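Local structure of putative TetR-family transcriptional regulator (Syntrophomonas wolfei subsp. wolfei, 3LWJ) at residues I17-Y31 against D55-F67. The protein probably binds DNA as a transcriptional regulator of the TetR family, with a predicted helix-turn-helix motif near its N-terminus. Sequence-based numbering, arbitrary orientation. Where two conformers were deposited one is given.
Sequences ILTCSLDLFIEKGYY and DKEDILKNLLEDF
Leu18 and Phe25 pack against Ile59, Leu63 and Lys56 where the helical segments 17-28 and 56-67 cross at -106° in the probable DNA-binding domain of a TetR-family regulator, and Tyr30 joins from the turn that follows. Helix 10-28 is the first of the chain. Helix 56-79 follows the predicted helix-turn-helix and runs on towards the rest of the all-helical chain. Leu18 is a knob in a hole made by Ile59, Asn62, Leu63 and Asp66. Its CD2 lies 3.8 Å from Ile59 CG2, while its CB touches Leu63 CD2. Asp66 edges this hole and forms a salt bridge with Arg14. Ser21 turns its OG back to Ile17 O (2.7 Å), reaching it from above the carbonyl plane, and the backbone N of Ser21 uses the other face. The same OG also lies against Ile59 CD1. Phe25 sits further along, with CE1 3.9 Å from Lys56 CD. Tyr30 CD1 lies over the centre of one face of the Phe25 ring.

Past the helix, Tyr30 closes the contact. Its chi1 of 179° sets CG opposite the backbone N and carries the ring to the start of helix 56-79. The hydroxyl donates to Glu57 OE2 at 2.6 Å, meeting it from above the carboxylate plane. Lys56 CD lies over one face of the ring, and the bend at chi3 brings NZ to Tyr30 O (2.7 Å). NZ also bonds to Thr33 O. Replacing Tyr30 by an alanine would probably leave Glu57 without its hydroxyl partner and open a gap beside Phe25 and Leu60. The chemistry thus divides into a largely apolar crossing and a polar end, where a lysine ammonium group and a tyrosine hydroxyl tie the turn after the first helix to the first turn of helix 56-79.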
loop_
_atom_site.group_PDB
_atom_site.type_symbol
_atom_site.label_atom_id
_atom_site.label_comp_id
_atom_site.label_asym_id
_atom_site.label_seq_id
_atom_site.Cartn_x
_atom_site.Cartn_y
_atom_site.Cartn_z
ATOM N N ILE A 17 -23.104 7.807 -16.182
ATOM C CA ILE A 17 -23.336 7.442 -14.764
ATOM C C ILE A 17 -21.978 7.297 -14.032
ATOM O O ILE A 17 -21.823 7.779 -12.911
ATOM C CB ILE A 17 -24.224 6.172 -14.592
ATOM C CG1 ILE A 17 -25.611 6.356 -15.225
ATOM C CG2 ILE A 17 -24.430 5.847 -13.125
ATOM C CD1 ILE A 17 -26.335 5.025 -15.512
ATOM N N LEU A 18 -21.005 6.674 -14.699
ATOM C CA LEU A 18 -19.649 6.502 -14.154
ATOM C C LEU A 18 -18.911 7.830 -13.932
ATOM O O LEU A 18 -18.291 8.014 -12.892
ATOM C CB LEU A 18 -18.819 5.561 -15.041
ATOM C CG LEU A 18 -19.353 4.130 -15.210
ATOM C CD1 LEU A 18 -18.479 3.337 -16.177
ATOM C CD2 LEU A 18 -19.494 3.394 -13.864
ATOM N N THR A 19 -18.981 8.763 -14.880
ATOM C CA THR A 19 -18.289 10.056 -14.713
ATOM C C THR A 19 -18.891 10.830 -13.543
ATOM O O THR A 19 -18.151 11.315 -12.664
ATOM C CB THR A 19 -18.337 10.942 -15.989
ATOM O OG1 THR A 19 -18.122 10.128 -17.145
ATOM C CG2 THR A 19 -17.252 12.022 -15.930
ATOM N N CYS A 20 -20.225 10.916 -13.520
ATOM C CA CYS A 20 -20.946 11.591 -12.421
ATOM C C CYS A 20 -20.665 10.975 -11.043
ATOM O O CYS A 20 -20.554 11.690 -10.047
ATOM C CB CYS A 20 -22.467 11.577 -12.657
ATOM S SG CYS A 20 -23.018 12.524 -14.093
ATOM N N SER A 21 -20.586 9.649 -11.004
ATOM C CA SER A 21 -20.318 8.917 -9.769
ATOM C C SER A 21 -18.911 9.250 -9.261
ATOM O O SER A 21 -18.703 9.541 -8.078
ATOM C CB SER A 21 -20.452 7.392 -9.997
ATOM O OG SER A 21 -21.775 7.015 -10.310
ATOM N N LEU A 22 -17.951 9.214 -10.178
ATOM C CA LEU A 22 -16.584 9.601 -9.871
ATOM C C LEU A 22 -16.585 11.017 -9.297
ATOM O O LEU A 22 -16.040 11.246 -8.214
ATOM C CB LEU A 22 -15.711 9.489 -11.132
ATOM C CG LEU A 22 -14.251 9.073 -11.079
ATOM C CD1 LEU A 22 -13.955 8.063 -9.974
ATOM C CD2 LEU A 22 -13.863 8.514 -12.478
ATOM N N ASP A 23 -17.225 11.964 -9.977
ATOM C CA ASP A 23 -17.215 13.367 -9.504
ATOM C C ASP A 23 -17.786 13.515 -8.098
ATOM O O ASP A 23 -17.239 14.254 -7.278
ATOM C CB ASP A 23 -17.989 14.309 -10.452
ATOM C CG ASP A 23 -17.356 14.406 -11.855
ATOM O OD1 ASP A 23 -16.217 13.946 -12.057
ATOM O OD2 ASP A 23 -18.026 14.920 -12.767
ATOM N N LEU A 24 -18.913 12.845 -7.836
ATOM C CA LEU A 24 -19.560 12.891 -6.518
ATOM C C LEU A 24 -18.694 12.212 -5.421
ATOM O O LEU A 24 -18.639 12.675 -4.262
ATOM C CB LEU A 24 -20.965 12.253 -6.571
ATOM C CG LEU A 24 -22.141 13.062 -7.136
ATOM C CD1 LEU A 24 -23.311 12.124 -7.404
ATOM C CD2 LEU A 24 -22.580 14.174 -6.183
ATOM N N PHE A 25 -18.020 11.118 -5.782
ATOM C CA PHE A 25 -17.131 10.432 -4.850
ATOM C C PHE A 25 -16.002 11.393 -4.407
ATOM O O PHE A 25 -15.736 11.531 -3.212
ATOM C CB PHE A 25 -16.516 9.154 -5.479
ATOM C CG PHE A 25 -17.504 8.033 -5.752
ATOM C CD1 PHE A 25 -18.753 8.002 -5.186
ATOM C CD2 PHE A 25 -17.113 6.958 -6.537
ATOM C CE1 PHE A 25 -19.610 6.972 -5.440
ATOM C CE2 PHE A 25 -17.971 5.919 -6.793
ATOM C CZ PHE A 25 -19.218 5.928 -6.266
ATOM N N ILE A 26 -15.377 12.058 -5.377
ATOM C CA ILE A 26 -14.349 13.087 -5.120
ATOM C C ILE A 26 -14.880 14.260 -4.279
ATOM O O ILE A 26 -14.225 14.705 -3.354
ATOM C CB ILE A 26 -13.801 13.678 -6.448
ATOM C CG1 ILE A 26 -12.970 12.636 -7.192
ATOM C CG2 ILE A 26 -12.979 14.950 -6.173
ATOM C CD1 ILE A 26 -11.742 12.202 -6.455
ATOM N N GLU A 27 -16.082 14.733 -4.589
ATOM C CA GLU A 27 -16.631 15.948 -3.968
ATOM C C GLU A 27 -17.202 15.743 -2.554
ATOM O O GLU A 27 -17.003 16.588 -1.671
ATOM C CB GLU A 27 -17.706 16.510 -4.875
ATOM C CG GLU A 27 -18.375 17.747 -4.348
ATOM C CD GLU A 27 -19.574 18.143 -5.178
ATOM O OE1 GLU A 27 -19.439 18.167 -6.418
ATOM O OE2 GLU A 27 -20.639 18.426 -4.587
ATOM N N LYS A 28 -17.945 14.649 -2.358
ATOM C CA LYS A 28 -18.643 14.377 -1.082
ATOM C C LYS A 28 -18.009 13.259 -0.256
ATOM O O LYS A 28 -18.327 13.122 0.942
ATOM C CB LYS A 28 -20.111 13.983 -1.336
ATOM C CG LYS A 28 -20.939 14.953 -2.181
ATOM C CD LYS A 28 -22.387 14.463 -2.335
ATOM C CE LYS A 28 -23.031 14.109 -0.985
ATOM N NZ LYS A 28 -24.530 14.021 -1.028
ATOM N N GLY A 29 -17.143 12.458 -0.888
ATOM C CA GLY A 29 -16.631 11.214 -0.286
ATOM C C GLY A 29 -17.494 9.987 -0.653
ATOM O O GLY A 29 -18.726 10.059 -0.640
ATOM N N TYR A 30 -16.833 8.874 -0.969
ATOM C CA TYR A 30 -17.482 7.638 -1.438
ATOM C C TYR A 30 -18.656 7.173 -0.554
ATOM O O TYR A 30 -19.718 6.819 -1.061
ATOM C CB TYR A 30 -16.436 6.504 -1.574
ATOM C CG TYR A 30 -17.054 5.208 -2.035
ATOM C CD1 TYR A 30 -17.137 4.904 -3.388
ATOM C CD2 TYR A 30 -17.631 4.315 -1.119
ATOM C CE1 TYR A 30 -17.753 3.736 -3.825
ATOM C CE2 TYR A 30 -18.239 3.137 -1.551
ATOM C CZ TYR A 30 -18.310 2.866 -2.908
ATOM O OH TYR A 30 -18.898 1.695 -3.378
ATOM N N TYR A 31 -18.472 7.199 0.760
ATOM C CA TYR A 31 -19.501 6.722 1.693
ATOM C C TYR A 31 -20.657 7.692 1.882
ATOM O O TYR A 31 -21.831 7.254 2.028
ATOM C CB TYR A 31 -18.866 6.358 3.032
ATOM C CG TYR A 31 -18.050 5.102 2.881
ATOM C CD1 TYR A 31 -18.686 3.870 2.670
ATOM C CD2 TYR A 31 -16.672 5.141 2.873
ATOM C CE1 TYR A 31 -17.972 2.714 2.520
ATOM C CE2 TYR A 31 -15.927 3.988 2.694
ATOM C CZ TYR A 31 -16.583 2.769 2.523
ATOM O OH TYR A 31 -15.859 1.612 2.360
ATOM N N ASP A 55 -26.285 -0.822 -7.095
ATOM C CA ASP A 55 -25.834 0.055 -5.986
ATOM C C ASP A 55 -24.451 0.736 -6.266
ATOM O O ASP A 55 -23.946 0.632 -7.381
ATOM C CB ASP A 55 -25.849 -0.718 -4.642
ATOM C CG ASP A 55 -24.742 -1.732 -4.504
ATOM O OD1 ASP A 55 -23.759 -1.715 -5.274
ATOM O OD2 ASP A 55 -24.834 -2.550 -3.555
ATOM N N LYS A 56 -23.861 1.432 -5.284
ATOM C CA LYS A 56 -22.542 2.094 -5.476
ATOM C C LYS A 56 -21.396 1.117 -5.768
ATOM O O LYS A 56 -20.468 1.425 -6.529
ATOM C CB LYS A 56 -22.121 2.915 -4.260
ATOM C CG LYS A 56 -22.689 4.290 -4.143
ATOM C CD LYS A 56 -22.012 5.031 -2.986
ATOM C CE LYS A 56 -22.378 4.440 -1.619
ATOM N NZ LYS A 56 -21.824 5.174 -0.466
ATOM N N GLU A 57 -21.441 -0.040 -5.120
ATOM C CA GLU A 57 -20.380 -1.002 -5.265
ATOM C C GLU A 57 -20.354 -1.566 -6.684
ATOM O O GLU A 57 -19.289 -1.908 -7.194
ATOM C CB GLU A 57 -20.506 -2.119 -4.232
ATOM C CG GLU A 57 -20.081 -1.683 -2.835
ATOM C CD GLU A 57 -21.011 -0.630 -2.232
ATOM O OE1 GLU A 57 -22.242 -0.843 -2.256
ATOM O OE2 GLU A 57 -20.524 0.425 -1.751
ATOM N N ASP A 58 -21.518 -1.678 -7.316
ATOM C CA ASP A 58 -21.578 -2.070 -8.718
ATOM C C ASP A 58 -20.884 -1.000 -9.560
ATOM O O ASP A 58 -20.221 -1.314 -10.542
ATOM C CB ASP A 58 -23.030 -2.278 -9.175
ATOM C CG ASP A 58 -23.625 -3.591 -8.664
ATOM O OD1 ASP A 58 -22.929 -4.626 -8.712
ATOM O OD2 ASP A 58 -24.791 -3.592 -8.227
ATOM N N ILE A 59 -21.034 0.268 -9.166
ATOM C CA ILE A 59 -20.409 1.360 -9.927
ATOM C C ILE A 59 -18.877 1.309 -9.775
ATOM O O ILE A 59 -18.148 1.331 -10.773
ATOM C CB ILE A 59 -20.988 2.752 -9.569
ATOM C CG1 ILE A 59 -22.394 2.890 -10.171
ATOM C CG2 ILE A 59 -20.103 3.856 -10.118
ATOM C CD1 ILE A 59 -23.235 3.951 -9.562
ATOM N N LEU A 60 -18.414 1.155 -8.533
ATOM C CA LEU A 60 -17.002 1.036 -8.230
ATOM C C LEU A 60 -16.401 -0.155 -8.992
ATOM O O LEU A 60 -15.364 0.017 -9.614
ATOM C CB LEU A 60 -16.777 0.932 -6.698
ATOM C CG LEU A 60 -15.325 0.905 -6.192
ATOM C CD1 LEU A 60 -14.612 2.180 -6.572
ATOM C CD2 LEU A 60 -15.171 0.646 -4.680
ATOM N N LYS A 61 -17.039 -1.343 -8.973
ATOM C CA LYS A 61 -16.496 -2.507 -9.736
ATOM C C LYS A 61 -16.336 -2.179 -11.220
ATOM O O LYS A 61 -15.358 -2.584 -11.858
ATOM C CB LYS A 61 -17.360 -3.798 -9.616
ATOM C CG LYS A 61 -17.267 -4.562 -8.259
ATOM C CD LYS A 61 -18.093 -5.900 -8.243
ATOM C CE LYS A 61 -18.794 -6.208 -6.870
ATOM N NZ LYS A 61 -18.058 -7.099 -5.848
ATOM N N ASN A 62 -17.334 -1.492 -11.767
ATOM C CA ASN A 62 -17.337 -1.132 -13.179
ATOM C C ASN A 62 -16.243 -0.084 -13.507
ATOM O O ASN A 62 -15.570 -0.192 -14.524
ATOM C CB ASN A 62 -18.739 -0.692 -13.629
ATOM C CG ASN A 62 -19.686 -1.887 -13.921
ATOM O OD1 ASN A 62 -19.932 -2.209 -15.072
ATOM N ND2 ASN A 62 -20.201 -2.541 -12.872
ATOM N N LEU A 63 -16.062 0.912 -12.648
ATOM C CA LEU A 63 -14.956 1.876 -12.789
ATOM C C LEU A 63 -13.601 1.157 -12.784
ATOM O O LEU A 63 -12.752 1.441 -13.600
ATOM C CB LEU A 63 -14.990 2.908 -11.654
ATOM C CG LEU A 63 -16.086 3.969 -11.729
ATOM C CD1 LEU A 63 -16.255 4.657 -10.388
ATOM C CD2 LEU A 63 -15.792 4.972 -12.828
ATOM N N LEU A 64 -13.421 0.198 -11.879
ATOM C CA LEU A 64 -12.144 -0.490 -11.763
ATOM C C LEU A 64 -11.903 -1.553 -12.850
ATOM O O LEU A 64 -10.747 -1.799 -13.244
ATOM C CB LEU A 64 -11.993 -1.121 -10.386
ATOM C CG LEU A 64 -11.957 -0.179 -9.173
ATOM C CD1 LEU A 64 -12.148 -0.969 -7.854
ATOM C CD2 LEU A 64 -10.662 0.617 -9.143
ATOM N N GLU A 65 -12.962 -2.180 -13.327
ATOM C CA GLU A 65 -12.873 -3.078 -14.489
ATOM C C GLU A 65 -12.346 -2.367 -15.737
ATOM O O GLU A 65 -11.489 -2.884 -16.442
ATOM C CB GLU A 65 -14.249 -3.638 -14.855
ATOM C CG GLU A 65 -14.664 -4.826 -14.019
ATOM C CD GLU A 65 -16.160 -5.174 -14.146
ATOM O OE1 GLU A 65 -16.869 -4.595 -15.019
ATOM O OE2 GLU A 65 -16.617 -6.030 -13.351
ATOM N N ASP A 66 -12.910 -1.202 -16.017
ATOM C CA ASP A 66 -12.475 -0.375 -17.132
ATOM C C ASP A 66 -11.016 0.012 -16.941
ATOM O O ASP A 66 -10.254 0.018 -17.884
ATOM C CB ASP A 66 -13.326 0.878 -17.187
ATOM C CG ASP A 66 -14.754 0.597 -17.708
ATOM O OD1 ASP A 66 -15.070 -0.581 -17.962
ATOM O OD2 ASP A 66 -15.563 1.541 -17.849
ATOM N N PHE A 67 -10.648 0.320 -15.701
ATOM C CA PHE A 67 -9.292 0.754 -15.347
ATOM C C PHE A 67 -8.285 -0.371 -15.592
ATOM O O PHE A 67 -7.273 -0.175 -16.258
ATOM C CB PHE A 67 -9.314 1.170 -13.879
ATOM C CG PHE A 67 -8.200 2.101 -13.413
ATOM C CD1 PHE A 67 -7.434 2.884 -14.287
ATOM C CD2 PHE A 67 -7.983 2.229 -12.042
ATOM C CE1 PHE A 67 -6.465 3.749 -13.791
ATOM C CE2 PHE A 67 -7.020 3.094 -11.541
ATOM C CZ PHE A 67 -6.259 3.865 -12.424
#